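Local coordinates for mandelate racemase/muconate lactonizing protein (PDB 3V5C) that probably dehydrates galacturonate as a magnesium-dependent acid-sugar dehydratase of the enolase superfamily, at residues Y212-T217 with A234-D239; L95-L100 with P289-W294; R26-G31 with Y136-H141. The protein carries 1 engineered substitution. One frame throughout, in Å; residues are numbered along the deposited sequence.

From the N terminus, the chain first forms strand 14-30, whose end contact 3 later joins to the loop after strand 126-135, closing a loop of 104 residues. Within that span helix 92-107 is made, and its partner arrives only with helix 291-303, so contacts 2 and 3 cross along the sequence. Contact 1 closes after contact 3 and falls within the long span that contact 2 encloses. It joins the start of helix 214-223 to the loop after the next strand, 231-233, on the magnesium side, whereas contacts 2 and 3 tie N-terminal elements to the barrel. The centres of contacts 2 and 3 lie about 31 Å apart, on opposite sides of the chain's centre.

Contact 1: Y212-T217 with A234-D239; sequences YNLNLT and AAFHED. Engineered in segment 234-239: A234 (natural residue Glu). With MG (magnesium ion), chain E.
F236 points its ring at the start of helix 214-223, and with A235 and Y212 it accounts for most of the 235 Å² buried here. Its CE1 lies 3.8 Å from L214 CA, an oblique approach, and L214 CD1 reaches the same ring atom. T217 OG1 comes to the ring edge, near its plane, 3.7 Å from F236 CD1. T217 OG1 donates to N213 O (2.8 Å) and touches A235 CB at 3.6 Å. A chi1 of 39° places F236 CG between the backbone N and carbonyl carbon, turning the ring to this helix start. One backbone bond crosses: Y212 N donates to A235 O at 3.0 Å, with a bent N-H...O angle of 138°. N213 caps the helix, its OD1 accepting from L216 N at 166°. Acidic magnesium ligands grouped at the C-terminal ends of the barrel strands mark the enolase superfamily; A234, engineered from glutamate, directly follows strand 231-233, and E238 OE2 binds magnesium from further along the loop (2.1 Å), with D261 and four waters completing six ligands. The contact joins this helix start to the loop between strand 231-233 and helix 240-253, where Y243 meets the F236 ring and L242 touches it.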
# COMPACT_ATOMS: atom_id res chain seq x y z
N TYR A 212 20.65 -5.89 2.94
CA TYR A 212 21.51 -6.27 4.05
C TYR A 212 21.70 -7.80 4.10
O TYR A 212 21.14 -8.52 3.29
CB TYR A 212 20.89 -5.78 5.37
CG TYR A 212 20.94 -4.28 5.60
CD1 TYR A 212 21.81 -3.44 4.89
CD2 TYR A 212 20.12 -3.70 6.57
CE1 TYR A 212 21.84 -2.06 5.14
CE2 TYR A 212 20.15 -2.34 6.83
CZ TYR A 212 21.01 -1.54 6.13
OH TYR A 212 21.00 -0.20 6.43
N ASN A 213 22.54 -8.25 5.04
CA ASN A 213 22.52 -9.64 5.54
C ASN A 213 22.33 -9.51 7.05
O ASN A 213 22.13 -8.38 7.56
CB ASN A 213 23.79 -10.41 5.14
CG ASN A 213 25.07 -9.74 5.62
OD1 ASN A 213 25.06 -8.89 6.51
ND2 ASN A 213 26.19 -10.13 5.02
N LEU A 214 22.33 -10.61 7.79
CA LEU A 214 21.95 -10.54 9.18
C LEU A 214 22.93 -9.68 10.00
O LEU A 214 22.51 -8.90 10.85
CB LEU A 214 21.80 -11.95 9.77
CG LEU A 214 21.47 -12.07 11.25
CD1 LEU A 214 20.12 -11.41 11.58
CD2 LEU A 214 21.45 -13.56 11.65
N ASN A 215 24.22 -9.83 9.74
CA ASN A 215 25.21 -9.06 10.50
C ASN A 215 25.20 -7.57 10.16
O ASN A 215 25.35 -6.74 11.05
CB ASN A 215 26.62 -9.67 10.40
CG ASN A 215 26.89 -10.68 11.50
OD1 ASN A 215 26.25 -10.65 12.54
ND2 ASN A 215 27.87 -11.55 11.29
N LEU A 216 24.99 -7.21 8.88
CA LEU A 216 24.81 -5.80 8.55
C LEU A 216 23.61 -5.25 9.29
O LEU A 216 23.63 -4.12 9.80
CB LEU A 216 24.61 -5.59 7.05
CG LEU A 216 25.88 -5.54 6.22
CD1 LEU A 216 25.55 -5.69 4.74
CD2 LEU A 216 26.65 -4.24 6.49
N THR A 217 22.55 -6.05 9.35
CA THR A 217 21.32 -5.65 10.02
C THR A 217 21.58 -5.39 11.48
O THR A 217 21.15 -4.37 12.01
CB THR A 217 20.24 -6.73 9.84
OG1 THR A 217 19.98 -6.86 8.44
CG2 THR A 217 18.97 -6.31 10.57
N ALA A 234 12.13 -5.76 5.19
CA ALA A 234 12.94 -6.29 4.10
C ALA A 234 14.44 -6.15 4.34
O ALA A 234 15.16 -5.70 3.47
CB ALA A 234 12.54 -5.65 2.78
N ALA A 235 14.91 -6.54 5.52
CA ALA A 235 16.34 -6.49 5.81
C ALA A 235 17.13 -7.32 4.81
O ALA A 235 18.19 -6.90 4.29
CB ALA A 235 16.61 -6.95 7.24
N PHE A 236 16.59 -8.50 4.52
CA PHE A 236 17.16 -9.47 3.59
C PHE A 236 16.00 -10.38 3.23
O PHE A 236 14.99 -10.40 3.93
CB PHE A 236 18.29 -10.26 4.26
CG PHE A 236 18.01 -10.61 5.71
CD1 PHE A 236 18.58 -9.87 6.75
CD2 PHE A 236 17.14 -11.64 6.03
CE1 PHE A 236 18.30 -10.17 8.09
CE2 PHE A 236 16.85 -11.95 7.35
CZ PHE A 236 17.42 -11.22 8.40
N HIS A 237 16.13 -11.11 2.14
CA HIS A 237 15.01 -11.98 1.77
C HIS A 237 14.65 -12.88 2.94
O HIS A 237 15.52 -13.49 3.56
CB HIS A 237 15.32 -12.80 0.52
CG HIS A 237 14.13 -13.56 0.03
ND1 HIS A 237 13.01 -12.93 -0.44
CD2 HIS A 237 13.87 -14.89 -0.00
CE1 HIS A 237 12.10 -13.83 -0.78
NE2 HIS A 237 12.60 -15.03 -0.52
N GLU A 238 13.36 -12.94 3.25
CA GLU A 238 12.89 -13.63 4.44
C GLU A 238 13.42 -15.06 4.55
O GLU A 238 13.46 -15.82 3.57
CB GLU A 238 11.36 -13.63 4.50
CG GLU A 238 10.69 -14.19 3.26
CD GLU A 238 10.27 -13.12 2.28
OE1 GLU A 238 9.26 -13.31 1.57
OE2 GLU A 238 10.94 -12.05 2.21
N ASP A 239 13.82 -15.40 5.76
CA ASP A 239 14.41 -16.70 6.06
C ASP A 239 14.09 -16.97 7.52
O ASP A 239 14.39 -16.14 8.39
CB ASP A 239 15.92 -16.58 5.80
CG ASP A 239 16.72 -17.83 6.16
OD1 ASP A 239 16.45 -18.48 7.18
OD2 ASP A 239 17.69 -18.13 5.43
MG MG E . 10.65 -10.03 1.64
O HOH W 1 11.60 -10.37 -0.28
O HOH W 2 8.73 -10.67 0.88
O HOH W 3 12.55 -9.59 2.48
O HOH W 4 10.16 -8.04 1.11

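Contact 2: L95-L100 with P289-W294; sequences LEYPVL and PGFTHW
E96 OE2 is gripped by three donors: T292 N, T292 OG1 and a water. T292 N and T292 OG1 each lie 2.8 Å from E96 OE2, the N-H bond being nearly straight at 165°. The other oxygen, E96 OE1, accepts from F291 N, also at 2.8 Å but with a more bent angle of 151°. A carboxylate thus receives the first N-H groups of helix 291-303, an anion at a helix N terminus, joining helix 92-107 to a helix of the enolase-type barrel. Both N-H groups come from above the carboxylate plane, whereas the threonine hydroxyl lies nearly along the C-O axis of OE2. The start of the helix dipole and these bonds would probably favour the ionised carboxylate. With CG between the backbone N and the carbonyl carbon and the chain extended beyond it, E96 spans the gap between the helices. At the N-cap, G290 brings its CA within 3.3 Å of E96 OE1.

Beside the polar grip, F291 fills the apolar part of the interface. The Y97 ring meets it obliquely, with planes at 75° and centroids 5.8 Å apart, while Y97 OH lies at the F291 ring edge, in its plane, and bonds to I286 O. V111 and V115 of helix 111-115 and L325 of helix 317-325 also touch F291. From the next turn of helix 92-107, L100 adds a methyl group to the same ring, its CD1 lying 3.5 Å from F291 CD2.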
# COMPACT_ATOMS: atom_id res chain seq x y z
N LEU A 95 -11.25 -7.07 -11.57
CA LEU A 95 -12.50 -6.34 -11.35
C LEU A 95 -12.91 -6.03 -9.92
O LEU A 95 -13.94 -5.37 -9.72
CB LEU A 95 -13.66 -7.09 -12.05
CG LEU A 95 -13.67 -7.17 -13.57
CD1 LEU A 95 -14.88 -8.03 -14.01
CD2 LEU A 95 -13.72 -5.78 -14.18
N GLU A 96 -12.15 -6.45 -8.92
CA GLU A 96 -12.63 -6.25 -7.55
C GLU A 96 -12.82 -4.77 -7.25
O GLU A 96 -13.77 -4.37 -6.58
CB GLU A 96 -11.71 -6.87 -6.49
CG GLU A 96 -10.33 -6.24 -6.38
CD GLU A 96 -9.45 -7.02 -5.42
OE1 GLU A 96 -8.24 -6.75 -5.42
OE2 GLU A 96 -9.97 -7.88 -4.67
N TYR A 97 -11.91 -3.94 -7.75
CA TYR A 97 -12.01 -2.53 -7.41
C TYR A 97 -13.18 -1.84 -8.12
O TYR A 97 -14.00 -1.21 -7.46
CB TYR A 97 -10.66 -1.80 -7.58
CG TYR A 97 -9.67 -2.14 -6.48
CD1 TYR A 97 -9.93 -1.77 -5.16
CD2 TYR A 97 -8.50 -2.85 -6.74
CE1 TYR A 97 -9.07 -2.06 -4.13
CE2 TYR A 97 -7.61 -3.14 -5.69
CZ TYR A 97 -7.92 -2.75 -4.39
OH TYR A 97 -7.07 -3.01 -3.33
N PRO A 98 -13.27 -1.95 -9.45
CA PRO A 98 -14.49 -1.40 -10.07
C PRO A 98 -15.79 -1.99 -9.49
O PRO A 98 -16.78 -1.27 -9.39
CB PRO A 98 -14.35 -1.79 -11.55
CG PRO A 98 -12.87 -2.10 -11.75
CD PRO A 98 -12.34 -2.57 -10.43
N VAL A 99 -15.81 -3.27 -9.13
CA VAL A 99 -17.03 -3.85 -8.57
C VAL A 99 -17.35 -3.30 -7.18
O VAL A 99 -18.50 -2.95 -6.87
CB VAL A 99 -16.97 -5.40 -8.57
CG1 VAL A 99 -18.02 -5.98 -7.63
CG2 VAL A 99 -17.18 -5.91 -9.98
N LEU A 100 -16.34 -3.18 -6.35
CA LEU A 100 -16.57 -2.61 -5.03
C LEU A 100 -17.01 -1.15 -5.14
O LEU A 100 -17.87 -0.69 -4.39
CB LEU A 100 -15.32 -2.76 -4.15
CG LEU A 100 -15.08 -4.19 -3.64
CD1 LEU A 100 -13.68 -4.30 -3.07
CD2 LEU A 100 -16.10 -4.56 -2.58
N PRO A 289 -1.69 -9.34 -3.98
CA PRO A 289 -2.89 -10.10 -4.34
C PRO A 289 -4.23 -9.36 -4.25
O PRO A 289 -5.24 -9.92 -4.68
CB PRO A 289 -2.89 -11.24 -3.34
CG PRO A 289 -2.29 -10.61 -2.10
CD PRO A 289 -1.20 -9.72 -2.64
N GLY A 290 -4.25 -8.15 -3.71
CA GLY A 290 -5.49 -7.38 -3.76
C GLY A 290 -6.36 -7.28 -2.52
O GLY A 290 -6.03 -7.80 -1.44
N PHE A 291 -7.47 -6.58 -2.70
CA PHE A 291 -8.37 -6.17 -1.63
C PHE A 291 -9.15 -7.35 -1.03
O PHE A 291 -9.19 -7.51 0.19
CB PHE A 291 -9.36 -5.13 -2.19
CG PHE A 291 -10.10 -4.34 -1.12
CD1 PHE A 291 -9.61 -3.11 -0.68
CD2 PHE A 291 -11.28 -4.82 -0.57
CE1 PHE A 291 -10.28 -2.39 0.29
CE2 PHE A 291 -11.97 -4.09 0.41
CZ PHE A 291 -11.46 -2.87 0.85
N THR A 292 -9.79 -8.13 -1.89
CA THR A 292 -10.58 -9.28 -1.45
C THR A 292 -9.69 -10.29 -0.73
O THR A 292 -10.04 -10.82 0.34
CB THR A 292 -11.31 -9.93 -2.65
OG1 THR A 292 -12.16 -8.94 -3.24
CG2 THR A 292 -12.16 -11.10 -2.18
N HIS A 293 -8.51 -10.51 -1.30
CA HIS A 293 -7.53 -11.39 -0.68
C HIS A 293 -7.15 -10.85 0.71
O HIS A 293 -7.07 -11.59 1.70
CB HIS A 293 -6.29 -11.47 -1.57
CG HIS A 293 -5.23 -12.38 -1.03
ND1 HIS A 293 -5.05 -13.66 -1.50
CD2 HIS A 293 -4.30 -12.20 -0.06
CE1 HIS A 293 -4.05 -14.23 -0.85
NE2 HIS A 293 -3.58 -13.36 0.03
N TRP A 294 -6.93 -9.54 0.78
CA TRP A 294 -6.55 -8.91 2.04
C TRP A 294 -7.65 -8.97 3.11
O TRP A 294 -7.35 -9.07 4.29
CB TRP A 294 -6.09 -7.46 1.81
CG TRP A 294 -4.60 -7.30 1.87
CD1 TRP A 294 -3.78 -6.96 0.84
CD2 TRP A 294 -3.78 -7.46 3.02
NE1 TRP A 294 -2.47 -6.90 1.29
CE2 TRP A 294 -2.44 -7.19 2.63
CE3 TRP A 294 -4.04 -7.79 4.36
CZ2 TRP A 294 -1.37 -7.27 3.51
CZ3 TRP A 294 -2.95 -7.86 5.26
CH2 TRP A 294 -1.64 -7.59 4.82
O HOH W 5 -7.96 -9.80 -4.01

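Contact 3: R26-G31 with Y136-H141; sequences RARSAG and YFDDLH
Y136 turns its ring to the end of strand 14-30, with A30 CB over one face, offset toward the rim and 4.1 Å from Y136 CG. Y136 CD2 lies 3.3 Å from G31 O, an oblique approach to the ring. The carbonyl of G31 is hydrogen-bonded to H39, whose ring also meets that of Y136 edge-to-face. F137 follows as the centre of an inverse gamma turn, with a weak 2.8 Å bond from D138 N to Y136 O, and opens the type I beta turn ending at L140. Here the loop after barrel strand 126-135 meets the last residues of strand 14-30, past the corner at 27-28, and G31; this N-terminal part is consistent with the enolase-superfamily capping domain. D138 then makes the crossing bond: its OD1 accepts from G31 N at 2.8 Å, in line with the CG-OD1 bond, although the N-H...O angle is only 132°. A chi1 of -60° sets D138 CG anti to its carbonyl carbon and directs the carboxylate to G31. At the in-plane edge of its guanidinium, R28 NE donates to a water 2.8 Å from both D138 OD2 and S29 O, with fewer protons than acceptors in reach; R28 NH1 bonds to Q158.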
# COMPACT_ATOMS: atom_id res chain seq x y z
N ARG A 26 4.44 12.16 -9.14
CA ARG A 26 4.57 12.36 -7.71
C ARG A 26 5.14 13.76 -7.42
O ARG A 26 5.73 14.39 -8.29
CB ARG A 26 5.35 11.24 -7.00
CG ARG A 26 6.65 10.82 -7.64
CD ARG A 26 7.41 9.79 -6.75
NE ARG A 26 6.77 8.47 -6.68
CZ ARG A 26 6.97 7.50 -7.56
NH1 ARG A 26 7.80 7.69 -8.58
NH2 ARG A 26 6.34 6.33 -7.43
N ALA A 27 4.93 14.21 -6.19
CA ALA A 27 5.27 15.58 -5.84
C ALA A 27 6.77 15.81 -5.88
O ALA A 27 7.23 16.92 -6.19
CB ALA A 27 4.70 15.94 -4.48
N ARG A 28 7.54 14.79 -5.53
CA ARG A 28 8.99 14.90 -5.56
C ARG A 28 9.56 13.65 -6.22
O ARG A 28 9.11 12.53 -5.94
CB ARG A 28 9.53 15.09 -4.14
CG ARG A 28 11.07 15.27 -4.05
CD ARG A 28 11.52 15.33 -2.59
NE ARG A 28 11.37 14.02 -1.95
CZ ARG A 28 10.59 13.77 -0.91
NH1 ARG A 28 9.86 14.73 -0.34
NH2 ARG A 28 10.52 12.53 -0.44
N SER A 29 10.51 13.82 -7.12
CA SER A 29 11.13 12.68 -7.80
C SER A 29 11.77 11.71 -6.80
O SER A 29 12.46 12.12 -5.87
CB SER A 29 12.17 13.18 -8.81
OG SER A 29 12.70 12.09 -9.54
N ALA A 30 11.53 10.41 -7.00
CA ALA A 30 12.05 9.39 -6.10
C ALA A 30 13.33 8.79 -6.64
O ALA A 30 13.39 8.37 -7.80
CB ALA A 30 11.00 8.29 -5.88
N GLY A 31 14.37 8.78 -5.82
CA GLY A 31 15.67 8.26 -6.22
C GLY A 31 15.74 6.75 -6.23
O GLY A 31 14.71 6.06 -6.32
N TYR A 136 13.57 8.04 -0.47
CA TYR A 136 14.47 7.21 -1.25
C TYR A 136 15.93 7.67 -1.12
O TYR A 136 16.23 8.50 -0.27
CB TYR A 136 13.98 7.15 -2.72
CG TYR A 136 12.87 6.13 -2.88
CD1 TYR A 136 11.66 6.28 -2.18
CD2 TYR A 136 13.03 4.99 -3.66
CE1 TYR A 136 10.66 5.33 -2.27
CE2 TYR A 136 12.02 4.03 -3.75
CZ TYR A 136 10.85 4.22 -3.06
OH TYR A 136 9.87 3.26 -3.15
N PHE A 137 16.83 7.10 -1.92
CA PHE A 137 18.26 7.44 -1.85
C PHE A 137 18.50 8.74 -2.61
O PHE A 137 19.26 8.77 -3.59
CB PHE A 137 19.12 6.36 -2.49
CG PHE A 137 19.14 5.03 -1.76
CD1 PHE A 137 18.55 4.85 -0.50
CD2 PHE A 137 19.80 3.95 -2.33
CE1 PHE A 137 18.60 3.59 0.15
CE2 PHE A 137 19.87 2.72 -1.70
CZ PHE A 137 19.28 2.53 -0.46
N ASP A 138 17.88 9.81 -2.15
CA ASP A 138 17.86 11.06 -2.90
C ASP A 138 19.12 11.88 -2.69
O ASP A 138 19.25 13.00 -3.20
CB ASP A 138 16.63 11.85 -2.48
CG ASP A 138 15.35 11.08 -2.75
OD1 ASP A 138 15.17 10.63 -3.91
OD2 ASP A 138 14.53 10.93 -1.82
N ASP A 139 20.04 11.28 -1.94
CA ASP A 139 21.29 11.91 -1.50
C ASP A 139 22.52 11.39 -2.22
O ASP A 139 23.63 11.76 -1.86
CB ASP A 139 21.49 11.59 -0.03
CG ASP A 139 21.52 10.09 0.22
OD1 ASP A 139 20.50 9.44 -0.05
OD2 ASP A 139 22.56 9.57 0.66
N LEU A 140 22.35 10.51 -3.21
CA LEU A 140 23.50 9.79 -3.75
C LEU A 140 24.46 10.68 -4.55
O LEU A 140 25.62 10.32 -4.72
CB LEU A 140 23.07 8.59 -4.57
CG LEU A 140 22.41 7.44 -3.80
CD1 LEU A 140 22.07 6.33 -4.77
CD2 LEU A 140 23.34 6.93 -2.72
N HIS A 141 23.97 11.83 -5.02
CA HIS A 141 24.80 12.77 -5.76
C HIS A 141 25.69 13.59 -4.84
O HIS A 141 26.57 14.31 -5.31
CB HIS A 141 23.92 13.70 -6.59
CG HIS A 141 23.01 14.56 -5.78
ND1 HIS A 141 21.90 14.06 -5.13
CD2 HIS A 141 23.02 15.90 -5.54
CE1 HIS A 141 21.28 15.05 -4.50
NE2 HIS A 141 21.94 16.17 -4.74
O HOH W 6 12.17 11.61 -3.17